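Local coordinates for extracellular solute-binding protein family 1 (Arthrobacter chlorophenolicus, PDB 4R2F) that binds laminaribiose and is probably the extracellular sugar-capturing component of an ABC-type transporter, at residues D232-E236 / P300-K304; A51-A56 / L339-M345; Y115-I120 / K144-V149; N263-K267 / R283-T287. One frame throughout, in Å; residues are numbered along the deposited sequence. Where two conformers were deposited one is given.

Contact 1. Residues D232-E236 / P300-K304; sequences DRNVE and PHGDK
The first turn of helix 232-246 meets the loop that joins strands 291-294 and 306-316, through a polar surface cluster built round His-301. Arg-233 and Glu-236, three residues apart on the helix, reach out to take the imidazole by its face and its edge. The guanidinium of Arg-233 lies flat against the ring, centres 3.9 Å apart and planes at 19°, with CD2 of His-301 over the middle of the guanidinium. Glu-236 comes to the ring edge: NE2 of His-301 donates to its OE2 over 2.7 Å on the syn side of the carboxylate, whose plane stands 72° from the ring. This is a His-carboxylate hydrogen bond, and the acid would probably favour a protonated imidazole despite the stacked arginine. A bend at chi2 (-63°) brings the Arg-233 guanidinium over one face of the imidazole, where NH1 makes a weak, bent salt-bridge bond of 3.0 Å to OD1 of Asp-303. A water accepts from Arg-233 NH2 and donates to the same OD1. Asn-216 joins the cluster, its backbone O accepting from Arg-233 NH1 and its side-chain ND2 donating to Glu-236 OE2. CG of Pro-300 rests 3.5 Å from OE1 of Glu-236.

Contact 2. Residues A51-A56 / L339-M345; sequences AYNDAA and LWQQKLM
Helix 50-61 runs past the end of helix 337-341 and the turn that follows it, the backbones coming nearest at Tyr-52 and Leu-344, whose CA atoms are 5.3 Å apart. Leu-344 reaches the helix with both methyls: CD1 touches CB of Ala-55 at 3.5 Å, while CD2 lies 4.1 Å from CB of Ala-51. CB of Ala-55 meets two leucines, since CD2 of Leu-339 approaches it to 3.9 Å. The small alanines, one turn apart, let the leucine branches come close to the helix backbone, and CD1 of Leu-344 also nears O of Ala-51. The turn that presents Leu-344 is a Schellman motif: Lys-343 takes positive phi (62°), N of Leu-344 bonds back to O of Leu-339, and N of Lys-343 bonds weakly to O of Trp-340. The helix is thereby ended, and Leu-339 and Leu-344, before and after the turn, both point to helix 50-61. Tyr-52 occupies the inner flank of the contact. With CG anti to the backbone N (chi1 159°), its ring is carried past Leu-344 toward Met-345, whose chain, bent at chi2 and chi3, brings SD to 3.7 Å from CE2 of Tyr-52. This Met-aromatic contact is oblique, the sulfur lying 63° off the ring normal. CD1 of Leu-339 nears the same CE2, while the tyrosine OH is hydrogen-bonded to Asp-44. Trp-151 of strand 145-161 touches both Tyr-52 and Met-345, and the methionine side chain is about 8 Å from a bound glucose unit.

Contact 3. Residues Y115-I120 / K144-V149; sequences YADKVI and KGYVAV
Residues 115-116, leading into helix 117-126, lie against the start of strand 145-161 of the large mixed sheet, with CA atoms 5.2 Å apart at both Tyr-115/Val-147 and Ala-116/Tyr-146. N of Ala-116, the N-cap residue, donates to O of Tyr-146 over 2.8 Å, a nearly straight bond (170°) in the carbonyl plane. The return bond comes from a side chain: N of Tyr-146 gives its hydrogen to OD1 of Asp-117 at 2.9 Å, on the syn side of the carboxylate. A water donates to O of Lys-144 and, weakly, to OD2 of Asp-117. With CG anti to its carbonyl carbon (chi1 -67°), Tyr-115 lays its ring over the peptide between Lys-144 and Gly-145, O of Lys-144 lying 3.6 Å from the ring plane over its centre, and meets O of Tyr-146 at its edge. A side chain on Gly-145 would clash with this ring and with Asp-117. The lysine chain curls round the phenol, CE approaching Tyr-115 OH to 3.2 Å; NZ makes a salt bridge and the OH a hydrogen bond with OE2 of Glu-108, on helix 103-109. A leucine in place of Tyr-115 would probably leave Glu-108 without its hydroxyl partner and the Lys-144/Gly-145 peptide without its flat cover. Further along, Ile-120 sets CG1 over the Tyr-146 ring, 4.1 Å from its centroid, as a CH-pi contact, while CG2 of Val-149 packs on Ala-116 CB at 3.7 Å. Backbone and carboxylate bonds thus fix the helix to the strand's start, polar toward Lys-144 and apolar toward Val-149.

Contact 4. Residues N263-K267 / R283-T287; sequences NAQWK and RVGDT
Arg-283, in one of its two conformers, meets Asn-263 through a flat face: ND2 of the asparagine stands 3.2 Å above the guanidinium, over its centre, with the amide plane turned 73° to it. ND2 and the guanidinium nitrogens are all donors, so this is packing rather than a bond. The arginine gets there by starting with CG anti to the backbone N (chi1 179°) and bending at chi2 (51°). Val-284 follows and packs against the helix: its CG1 lies 3.6 Å from OD1 of Asn-263 and 4.1 Å from CB of Trp-266. An alanine at Asn-263 would take away the amide, and would probably leave a gap beside the guanidinium face and CG1 of Val-284. O of Val-284 is lined by the extended Lys-267 chain, whose CG approaches to 3.2 Å. Gly-285 leaves the helix with positive phi, and its O lies 3.7 Å from CE of Lys-267. Asp-286 hydrogen-bonds Ser-288 through OD1, with OD2 in a salt bridge to Arg-161, which also bonds to O of Trp-266. Two helix ends, of 259-267 and 280-284, are thereby packed together within a solute-binding protein fold, the Arg-283 side chain about 6 Å from a bound glucose unit.

Overall arrangement
Contacts 2 and 4 are the closest pair, with centres about 17 Å and nearest atoms about 7 Å apart, and both have a side chain near the bound sugar. Contact 3 is about 26 Å from contact 2, centre to centre, and across the chain's centre from contact 4. Contact 1 is remote, its centre at least 31 Å from each of the others. Along the chain, contact 2 joins residues 51-56 to 339-345 and so spans all the rest; contact 3 closes first, and contact 4 falls between the two segments of contact 1, whose helix 232-246 precedes helix 259-267. Strand 145-161 begins in contact 3, and its Trp-151 touches contact 2. Contacts 2 and 4 thus lie by the laminaribiose, while 1 and 3 pack the fold farther from it.

Contact 1. Residues D232-E236 / P300-K304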
loop_
_atom_site.group_PDB
_atom_site.type_symbol
_atom_site.label_atom_id
_atom_site.label_comp_id
_atom_site.label_asym_id
_atom_site.label_seq_id
_atom_site.Cartn_x
_atom_site.Cartn_y
_atom_site.Cartn_z
ATOM N N ASP A 232 -6.954 -2.985 -23.728
ATOM C CA ASP A 232 -5.888 -2.259 -24.451
ATOM C C ASP A 232 -5.126 -1.188 -23.673
ATOM O O ASP A 232 -4.002 -0.854 -24.047
ATOM C CB ASP A 232 -6.443 -1.540 -25.676
ATOM C CG ASP A 232 -6.904 -2.492 -26.791
ATOM O OD1 ASP A 232 -7.226 -3.687 -26.567
ATOM O OD2 ASP A 232 -6.973 -2.002 -27.929
ATOM N N ARG A 233 -5.742 -0.570 -22.672
ATOM C CA ARG A 233 -5.018 0.409 -21.864
ATOM C C ARG A 233 -4.013 -0.292 -20.954
ATOM O O ARG A 233 -2.940 0.230 -20.682
ATOM C CB ARG A 233 -5.950 1.264 -21.015
ATOM C CG ARG A 233 -6.897 2.148 -21.806
ATOM C CD ARG A 233 -6.134 3.146 -22.622
ATOM N NE ARG A 233 -6.990 4.145 -23.246
ATOM C CZ ARG A 233 -7.373 5.293 -22.699
ATOM N NH1 ARG A 233 -7.037 5.628 -21.458
ATOM N NH2 ARG A 233 -8.127 6.113 -23.411
ATOM N N ASN A 234 -4.381 -1.471 -20.490
ATOM C CA ASN A 234 -3.467 -2.293 -19.750
ATOM C C ASN A 234 -2.307 -2.745 -20.613
ATOM O O ASN A 234 -1.179 -2.750 -20.150
ATOM C CB ASN A 234 -4.170 -3.494 -19.147
ATOM C CG ASN A 234 -5.170 -3.110 -18.062
ATOM O OD1 ASN A 234 -5.148 -1.979 -17.546
ATOM N ND2 ASN A 234 -6.018 -4.062 -17.682
ATOM N N VAL A 235 -2.561 -3.095 -21.864
ATOM C CA VAL A 235 -1.479 -3.568 -22.738
ATOM C C VAL A 235 -0.477 -2.466 -22.949
ATOM O O VAL A 235 0.737 -2.681 -22.850
ATOM C CB VAL A 235 -1.994 -4.070 -24.112
ATOM C CG1 VAL A 235 -0.838 -4.389 -25.053
ATOM C CG2 VAL A 235 -2.867 -5.297 -23.920
ATOM N N GLU A 236 -0.975 -1.282 -23.258
ATOM C CA GLU A 236 -0.102 -0.124 -23.403
ATOM C C GLU A 236 0.754 0.165 -22.171
ATOM O O GLU A 236 1.904 0.584 -22.304
ATOM C CB GLU A 236 -0.913 1.127 -23.635
ATOM C CG GLU A 236 -0.824 1.721 -25.001
ATOM C CD GLU A 236 -1.428 3.096 -24.994
ATOM O OE1 GLU A 236 -0.715 4.049 -25.357
ATOM O OE2 GLU A 236 -2.600 3.218 -24.579
ATOM N N PRO A 300 -0.465 8.543 -21.764
ATOM C CA PRO A 300 -0.413 9.025 -23.142
ATOM C C PRO A 300 -1.769 9.507 -23.703
ATOM O O PRO A 300 -1.784 10.218 -24.677
ATOM C CB PRO A 300 0.121 7.811 -23.919
ATOM C CG PRO A 300 -0.200 6.635 -23.064
ATOM C CD PRO A 300 -0.127 7.114 -21.652
ATOM N N HIS A 301 -2.874 9.146 -23.059
ATOM C CA HIS A 301 -4.194 9.635 -23.416
ATOM C C HIS A 301 -4.687 10.741 -22.465
ATOM O O HIS A 301 -5.832 11.137 -22.533
ATOM C CB HIS A 301 -5.196 8.467 -23.408
ATOM C CG HIS A 301 -4.786 7.310 -24.269
ATOM N ND1 HIS A 301 -4.865 7.339 -25.644
ATOM C CD2 HIS A 301 -4.309 6.085 -23.947
ATOM C CE1 HIS A 301 -4.455 6.182 -26.133
ATOM N NE2 HIS A 301 -4.110 5.403 -25.123
ATOM N N GLY A 302 -3.837 11.227 -21.573
ATOM C CA GLY A 302 -4.214 12.295 -20.661
ATOM C C GLY A 302 -4.704 11.887 -19.277
ATOM O O GLY A 302 -4.962 12.751 -18.442
ATOM N N ASP A 303 -4.800 10.587 -19.014
ATOM C CA ASP A 303 -5.320 10.093 -17.745
ATOM C C ASP A 303 -4.357 10.324 -16.568
ATOM O O ASP A 303 -3.138 10.212 -16.705
ATOM C CB ASP A 303 -5.655 8.604 -17.831
ATOM C CG ASP A 303 -6.678 8.296 -18.916
ATOM O OD1 ASP A 303 -6.301 8.237 -20.105
ATOM O OD2 ASP A 303 -7.850 8.080 -18.573
ATOM N N LYS A 304 -4.945 10.634 -15.414
ATOM C CA LYS A 304 -4.234 10.823 -14.152
ATOM C C LYS A 304 -4.821 9.872 -13.130
ATOM O O LYS A 304 -6.036 9.760 -13.024
ATOM C CB LYS A 304 -4.450 12.239 -13.661
ATOM C CG LYS A 304 -4.009 13.288 -14.655
ATOM C CD LYS A 304 -2.502 13.356 -14.660
ATOM C CE LYS A 304 -2.033 14.311 -13.591
ATOM N NZ LYS A 304 -1.989 15.680 -14.171
HETATM O O HOH W 1 -8.782 8.308 -21.639
#

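Contact 2. Residues A51-A56 / L339-M345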
loop_
_atom_site.group_PDB
_atom_site.type_symbol
_atom_site.label_atom_id
_atom_site.label_comp_id
_atom_site.label_asym_id
_atom_site.label_seq_id
_atom_site.Cartn_x
_atom_site.Cartn_y
_atom_site.Cartn_z
ATOM N N ALA A 51 11.770 1.469 14.015
ATOM C CA ALA A 51 11.251 2.309 15.095
ATOM C C ALA A 51 9.704 2.383 15.107
ATOM O O ALA A 51 9.114 2.579 16.156
ATOM C CB ALA A 51 11.856 3.700 15.012
ATOM N N TYR A 52 9.045 2.231 13.956
ATOM C CA TYR A 52 7.567 2.123 13.947
ATOM C C TYR A 52 7.124 0.942 14.828
ATOM O O TYR A 52 6.233 1.074 15.643
ATOM C CB TYR A 52 6.976 1.965 12.513
ATOM C CG TYR A 52 5.601 1.362 12.605
ATOM C CD1 TYR A 52 5.426 -0.025 12.619
ATOM C CD2 TYR A 52 4.500 2.156 12.840
ATOM C CE1 TYR A 52 4.182 -0.592 12.807
ATOM C CE2 TYR A 52 3.256 1.604 13.005
ATOM C CZ TYR A 52 3.102 0.234 13.015
ATOM O OH TYR A 52 1.873 -0.300 13.223
ATOM N N ASN A 53 7.740 -0.225 14.659
ATOM C CA ASN A 53 7.288 -1.398 15.407
ATOM C C ASN A 53 7.581 -1.324 16.895
ATOM O O ASN A 53 6.789 -1.797 17.667
ATOM C CB ASN A 53 7.859 -2.668 14.819
ATOM C CG ASN A 53 7.237 -2.996 13.483
ATOM O OD1 ASN A 53 6.051 -3.402 13.394
ATOM N ND2 ASN A 53 8.019 -2.815 12.428
ATOM N N ASP A 54 8.707 -0.724 17.280
ATOM C CA ASP A 54 8.990 -0.415 18.694
ATOM C C ASP A 54 7.882 0.418 19.342
ATOM O O ASP A 54 7.403 0.097 20.427
ATOM C CB ASP A 54 10.306 0.362 18.850
ATOM C CG ASP A 54 11.535 -0.447 18.460
ATOM O OD1 ASP A 54 11.494 -1.686 18.518
ATOM O OD2 ASP A 54 12.559 0.169 18.108
ATOM N N ALA A 55 7.476 1.482 18.660
ATOM C CA ALA A 55 6.435 2.352 19.172
ATOM C C ALA A 55 5.081 1.671 19.225
ATOM O O ALA A 55 4.327 1.871 20.164
ATOM C CB ALA A 55 6.347 3.619 18.336
ATOM N N ALA A 56 4.758 0.878 18.212
ATOM C CA ALA A 56 3.443 0.238 18.153
ATOM C C ALA A 56 3.387 -0.865 19.214
ATOM O O ALA A 56 2.343 -1.083 19.839
ATOM C CB ALA A 56 3.199 -0.332 16.760
ATOM N N LEU A 339 1.727 8.072 16.603
ATOM C CA LEU A 339 2.610 7.551 15.570
ATOM C C LEU A 339 2.908 8.602 14.512
ATOM O O LEU A 339 4.032 8.683 14.007
ATOM C CB LEU A 339 2.013 6.295 14.933
ATOM C CG LEU A 339 1.807 5.115 15.890
ATOM C CD1 LEU A 339 0.926 4.047 15.248
ATOM C CD2 LEU A 339 3.134 4.518 16.355
ATOM N N TRP A 340 1.896 9.401 14.177
ATOM C CA TRP A 340 2.098 10.527 13.267
ATOM C C TRP A 340 2.787 11.689 13.967
ATOM O O TRP A 340 3.528 12.427 13.323
ATOM C CB TRP A 340 0.780 10.998 12.656
ATOM C CG TRP A 340 0.388 10.185 11.475
ATOM C CD1 TRP A 340 0.723 10.419 10.166
ATOM C CD2 TRP A 340 -0.385 8.980 11.485
ATOM N NE1 TRP A 340 0.191 9.443 9.361
ATOM C CE2 TRP A 340 -0.506 8.552 10.134
ATOM C CE3 TRP A 340 -0.995 8.224 12.492
ATOM C CZ2 TRP A 340 -1.198 7.392 9.776
ATOM C CZ3 TRP A 340 -1.700 7.076 12.135
ATOM C CH2 TRP A 340 -1.778 6.660 10.789
ATOM N N GLN A 341 2.536 11.854 15.266
ATOM C CA GLN A 341 3.219 12.896 16.060
ATOM C C GLN A 341 4.723 12.669 16.068
ATOM O O GLN A 341 5.484 13.603 15.872
ATOM C CB GLN A 341 2.639 12.972 17.482
ATOM C CG GLN A 341 2.958 14.258 18.263
ATOM C CD GLN A 341 4.373 14.255 18.812
ATOM O OE1 GLN A 341 4.878 13.236 19.299
ATOM N NE2 GLN A 341 5.032 15.391 18.710
ATOM N N GLN A 342 5.142 11.416 16.229
ATOM C CA GLN A 342 6.561 11.043 16.175
ATOM C C GLN A 342 7.080 10.827 14.757
ATOM O O GLN A 342 8.247 10.517 14.572
ATOM C CB GLN A 342 6.802 9.775 17.018
ATOM C CG GLN A 342 6.565 9.981 18.518
ATOM C CD GLN A 342 6.309 8.659 19.248
ATOM O OE1 GLN A 342 7.169 7.784 19.300
ATOM N NE2 GLN A 342 5.118 8.509 19.791
ATOM N N LYS A 343 6.214 10.990 13.752
ATOM C CA LYS A 343 6.635 10.931 12.348
ATOM C C LYS A 343 7.198 9.572 11.986
ATOM O O LYS A 343 8.199 9.458 11.273
ATOM C CB LYS A 343 7.668 12.008 12.036
ATOM C CG LYS A 343 7.208 13.407 12.388
ATOM C CD LYS A 343 8.289 14.414 12.028
ATOM C CE LYS A 343 7.870 15.828 12.386
ATOM N NZ LYS A 343 8.939 16.770 11.965
ATOM N N LEU A 344 6.547 8.539 12.505
ATOM C CA LEU A 344 6.977 7.161 12.291
ATOM C C LEU A 344 6.213 6.455 11.156
ATOM O O LEU A 344 6.564 5.338 10.798
ATOM C CB LEU A 344 6.767 6.377 13.585
ATOM C CG LEU A 344 7.631 6.842 14.747
ATOM C CD1 LEU A 344 7.258 6.075 16.005
ATOM C CD2 LEU A 344 9.110 6.659 14.394
ATOM N N MET A 345 5.185 7.101 10.604
ATOM C CA MET A 345 4.335 6.495 9.570
ATOM C C MET A 345 4.736 6.815 8.130
ATOM O O MET A 345 5.252 7.906 7.811
ATOM C CB MET A 345 2.885 6.907 9.785
ATOM C CG MET A 345 2.244 6.356 11.056
ATOM S SD MET A 345 2.149 4.568 11.121
ATOM C CE MET A 345 1.193 4.253 9.653
#

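Contact 3. Residues Y115-I120 / K144-V149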
loop_
_atom_site.group_PDB
_atom_site.type_symbol
_atom_site.label_atom_id
_atom_site.label_comp_id
_atom_site.label_asym_id
_atom_site.label_seq_id
_atom_site.Cartn_x
_atom_site.Cartn_y
_atom_site.Cartn_z
ATOM N N TYR A 115 -17.068 -9.117 13.292
ATOM C CA TYR A 115 -17.582 -7.853 12.777
ATOM C C TYR A 115 -17.315 -6.761 13.793
ATOM O O TYR A 115 -17.378 -7.001 14.991
ATOM C CB TYR A 115 -19.088 -7.949 12.443
ATOM C CG TYR A 115 -19.344 -8.867 11.286
ATOM C CD1 TYR A 115 -18.973 -8.503 10.011
ATOM C CD2 TYR A 115 -19.924 -10.124 11.467
ATOM C CE1 TYR A 115 -19.159 -9.362 8.934
ATOM C CE2 TYR A 115 -20.129 -10.981 10.390
ATOM C CZ TYR A 115 -19.728 -10.604 9.134
ATOM O OH TYR A 115 -19.896 -11.453 8.048
ATOM N N ALA A 116 -17.006 -5.572 13.285
ATOM C CA ALA A 116 -16.584 -4.442 14.098
ATOM C C ALA A 116 -17.693 -3.475 14.497
ATOM O O ALA A 116 -17.403 -2.354 14.934
ATOM C CB ALA A 116 -15.482 -3.690 13.358
ATOM N N ASP A 117 -18.946 -3.912 14.409
ATOM C CA ASP A 117 -20.087 -3.034 14.674
ATOM C C ASP A 117 -20.046 -2.442 16.078
ATOM O O ASP A 117 -20.342 -1.272 16.249
ATOM C CB ASP A 117 -21.413 -3.774 14.473
ATOM C CG ASP A 117 -21.605 -4.231 13.043
ATOM O OD1 ASP A 117 -20.603 -4.501 12.360
ATOM O OD2 ASP A 117 -22.748 -4.318 12.592
ATOM N N LYS A 118 -19.693 -3.248 17.074
ATOM C CA LYS A 118 -19.636 -2.766 18.454
ATOM C C LYS A 118 -18.504 -1.758 18.653
ATOM O O LYS A 118 -18.635 -0.834 19.445
ATOM C CB LYS A 118 -19.506 -3.939 19.449
ATOM C CG LYS A 118 -20.772 -4.776 19.655
ATOM C CD LYS A 118 -21.740 -4.212 20.700
ATOM C CE LYS A 118 -21.147 -4.128 22.107
ATOM N NZ LYS A 118 -20.631 -2.769 22.464
ATOM N N VAL A 119 -17.382 -1.955 17.963
ATOM C CA VAL A 119 -16.289 -0.966 17.979
ATOM C C VAL A 119 -16.778 0.351 17.417
ATOM O O VAL A 119 -16.575 1.399 18.017
ATOM C CB VAL A 119 -15.057 -1.460 17.171
ATOM C CG1 VAL A 119 -14.058 -0.328 16.930
ATOM C CG2 VAL A 119 -14.403 -2.631 17.902
ATOM N N ILE A 120 -17.466 0.288 16.281
ATOM C CA ILE A 120 -18.031 1.479 15.671
ATOM C C ILE A 120 -18.959 2.223 16.653
ATOM O O ILE A 120 -18.883 3.436 16.758
ATOM C CB ILE A 120 -18.823 1.149 14.397
ATOM C CG1 ILE A 120 -17.914 0.598 13.278
ATOM C CG2 ILE A 120 -19.564 2.386 13.896
ATOM C CD1 ILE A 120 -16.839 1.530 12.809
ATOM N N LYS A 144 -23.728 -7.935 6.578
ATOM C CA LYS A 144 -23.613 -8.666 7.821
ATOM C C LYS A 144 -22.871 -7.872 8.886
ATOM O O LYS A 144 -22.838 -8.301 10.021
ATOM C CB LYS A 144 -22.917 -10.011 7.571
ATOM C CG LYS A 144 -23.437 -10.725 6.334
ATOM C CD LYS A 144 -22.973 -12.151 6.123
ATOM C CE LYS A 144 -21.599 -12.364 5.505
ATOM N NZ LYS A 144 -21.378 -11.691 4.200
ATOM N N GLY A 145 -22.286 -6.731 8.513
ATOM C CA GLY A 145 -21.593 -5.856 9.446
ATOM C C GLY A 145 -20.363 -5.203 8.827
ATOM O O GLY A 145 -20.047 -5.396 7.653
ATOM N N TYR A 146 -19.657 -4.440 9.640
ATOM C CA TYR A 146 -18.352 -3.865 9.281
ATOM C C TYR A 146 -17.257 -4.915 9.368
ATOM O O TYR A 146 -17.048 -5.506 10.445
ATOM C CB TYR A 146 -18.024 -2.729 10.246
ATOM C CG TYR A 146 -18.862 -1.526 9.954
ATOM C CD1 TYR A 146 -18.454 -0.617 8.995
ATOM C CD2 TYR A 146 -20.066 -1.302 10.613
ATOM C CE1 TYR A 146 -19.214 0.474 8.684
ATOM C CE2 TYR A 146 -20.841 -0.193 10.315
ATOM C CZ TYR A 146 -20.406 0.679 9.339
ATOM O OH TYR A 146 -21.132 1.775 9.004
ATOM N N VAL A 147 -16.563 -5.174 8.264
ATOM C CA VAL A 147 -15.556 -6.229 8.291
ATOM C C VAL A 147 -14.263 -5.815 9.019
ATOM O O VAL A 147 -13.494 -6.668 9.441
ATOM C CB VAL A 147 -15.214 -6.790 6.896
ATOM C CG1 VAL A 147 -16.466 -7.257 6.176
ATOM C CG2 VAL A 147 -14.458 -5.789 6.072
ATOM N N ALA A 148 -14.038 -4.512 9.163
ATOM C CA ALA A 148 -12.819 -3.970 9.774
ATOM C C ALA A 148 -13.001 -2.478 9.970
ATOM O O ALA A 148 -14.029 -1.921 9.579
ATOM C CB ALA A 148 -11.607 -4.224 8.870
ATOM N N VAL A 149 -11.995 -1.833 10.563
ATOM C CA VAL A 149 -12.013 -0.384 10.796
ATOM C C VAL A 149 -10.772 0.243 10.157
ATOM O O VAL A 149 -9.646 -0.224 10.391
ATOM C CB VAL A 149 -12.037 -0.099 12.310
ATOM C CG1 VAL A 149 -12.053 1.387 12.579
ATOM C CG2 VAL A 149 -13.227 -0.769 12.961
HETATM O O HOH W 2 -22.828 -7.341 12.620
#

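Contact 4. Residues N263-K267 / R283-T287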
loop_
_atom_site.group_PDB
_atom_site.type_symbol
_atom_site.label_atom_id
_atom_site.label_comp_id
_atom_site.label_asym_id
_atom_site.label_seq_id
_atom_site.Cartn_x
_atom_site.Cartn_y
_atom_site.Cartn_z
ATOM N N ASN A 263 15.288 1.000 -0.495
ATOM C CA ASN A 263 15.549 2.118 0.400
ATOM C C ASN A 263 17.006 2.614 0.284
ATOM O O ASN A 263 17.245 3.808 0.181
ATOM C CB ASN A 263 15.235 1.739 1.838
ATOM C CG ASN A 263 13.748 1.626 2.110
ATOM O OD1 ASN A 263 12.912 2.051 1.324
ATOM N ND2 ASN A 263 13.417 1.061 3.239
ATOM N N ALA A 264 17.968 1.694 0.261
ATOM C CA ALA A 264 19.365 2.063 0.095
ATOM C C ALA A 264 19.623 2.817 -1.200
ATOM O O ALA A 264 20.434 3.740 -1.206
ATOM C CB ALA A 264 20.279 0.840 0.197
ATOM N N GLN A 265 18.948 2.454 -2.297
ATOM C CA GLN A 265 19.130 3.200 -3.550
ATOM C C GLN A 265 18.693 4.670 -3.396
ATOM O O GLN A 265 19.312 5.563 -3.947
ATOM C CB GLN A 265 18.358 2.585 -4.717
ATOM C CG GLN A 265 18.933 1.298 -5.279
ATOM C CD GLN A 265 18.418 1.004 -6.680
ATOM O OE1 GLN A 265 17.232 1.204 -7.003
ATOM N NE2 GLN A 265 19.317 0.557 -7.534
ATOM N N TRP A 266 17.600 4.886 -2.680
ATOM C CA TRP A 266 17.140 6.217 -2.372
ATOM C C TRP A 266 18.100 6.952 -1.433
ATOM O O TRP A 266 18.490 8.069 -1.710
ATOM C CB TRP A 266 15.733 6.155 -1.780
ATOM C CG TRP A 266 14.688 6.039 -2.853
ATOM C CD1 TRP A 266 13.932 4.939 -3.164
ATOM C CD2 TRP A 266 14.304 7.067 -3.787
ATOM N NE1 TRP A 266 13.101 5.226 -4.219
ATOM C CE2 TRP A 266 13.311 6.527 -4.620
ATOM C CE3 TRP A 266 14.702 8.394 -3.990
ATOM C CZ2 TRP A 266 12.715 7.267 -5.657
ATOM C CZ3 TRP A 266 14.097 9.129 -5.013
ATOM C CH2 TRP A 266 13.098 8.569 -5.811
ATOM N N LYS A 267 18.513 6.307 -0.349
ATOM C CA LYS A 267 19.399 6.937 0.621
ATOM C C LYS A 267 20.748 7.325 0.010
ATOM O O LYS A 267 21.245 8.403 0.253
ATOM C CB LYS A 267 19.635 6.011 1.812
ATOM C CG LYS A 267 20.359 6.695 2.969
ATOM C CD LYS A 267 20.850 5.703 4.004
ATOM C CE LYS A 267 21.711 6.426 5.021
ATOM N NZ LYS A 267 22.223 5.471 6.028
ATOM N N ARG A 283 11.806 7.448 6.053
ATOM C CA ARG A 283 11.900 5.995 5.877
ATOM C C ARG A 283 13.312 5.548 5.530
ATOM O O ARG A 283 13.784 4.571 6.068
ATOM C CB ARG A 283 10.942 5.499 4.796
ATOM C CG ARG A 283 11.007 3.992 4.555
ATOM C CD ARG A 283 10.880 3.213 5.855
ATOM N NE ARG A 283 10.893 1.771 5.653
ATOM C CZ ARG A 283 11.892 0.986 6.016
ATOM N NH1 ARG A 283 12.968 1.502 6.608
ATOM N NH2 ARG A 283 11.807 -0.310 5.801
ATOM N N VAL A 284 13.994 6.277 4.651
ATOM C CA VAL A 284 15.305 5.857 4.195
ATOM C C VAL A 284 16.485 6.516 4.922
ATOM O O VAL A 284 17.629 6.187 4.628
ATOM C CB VAL A 284 15.447 5.997 2.656
ATOM C CG1 VAL A 284 14.232 5.390 1.954
ATOM C CG2 VAL A 284 15.651 7.442 2.223
ATOM N N GLY A 285 16.218 7.404 5.883
ATOM C CA GLY A 285 17.276 8.093 6.625
ATOM C C GLY A 285 18.096 9.091 5.817
ATOM O O GLY A 285 19.314 9.130 5.926
ATOM N N ASP A 286 17.436 9.883 4.976
ATOM C CA ASP A 286 18.072 11.044 4.343
ATOM C C ASP A 286 17.079 12.180 4.284
ATOM O O ASP A 286 16.292 12.301 3.335
ATOM C CB ASP A 286 18.581 10.749 2.920
ATOM C CG ASP A 286 19.278 11.953 2.271
ATOM O OD1 ASP A 286 19.020 13.118 2.652
ATOM O OD2 ASP A 286 20.092 11.735 1.356
ATOM N N THR A 287 17.151 13.014 5.307
ATOM C CA THR A 287 16.348 14.222 5.412
ATOM C C THR A 287 17.154 15.495 5.074
ATOM O O THR A 287 16.890 16.552 5.622
ATOM C CB THR A 287 15.791 14.343 6.844
ATOM O OG1 THR A 287 16.884 14.260 7.767
ATOM C CG2 THR A 287 14.746 13.202 7.144
#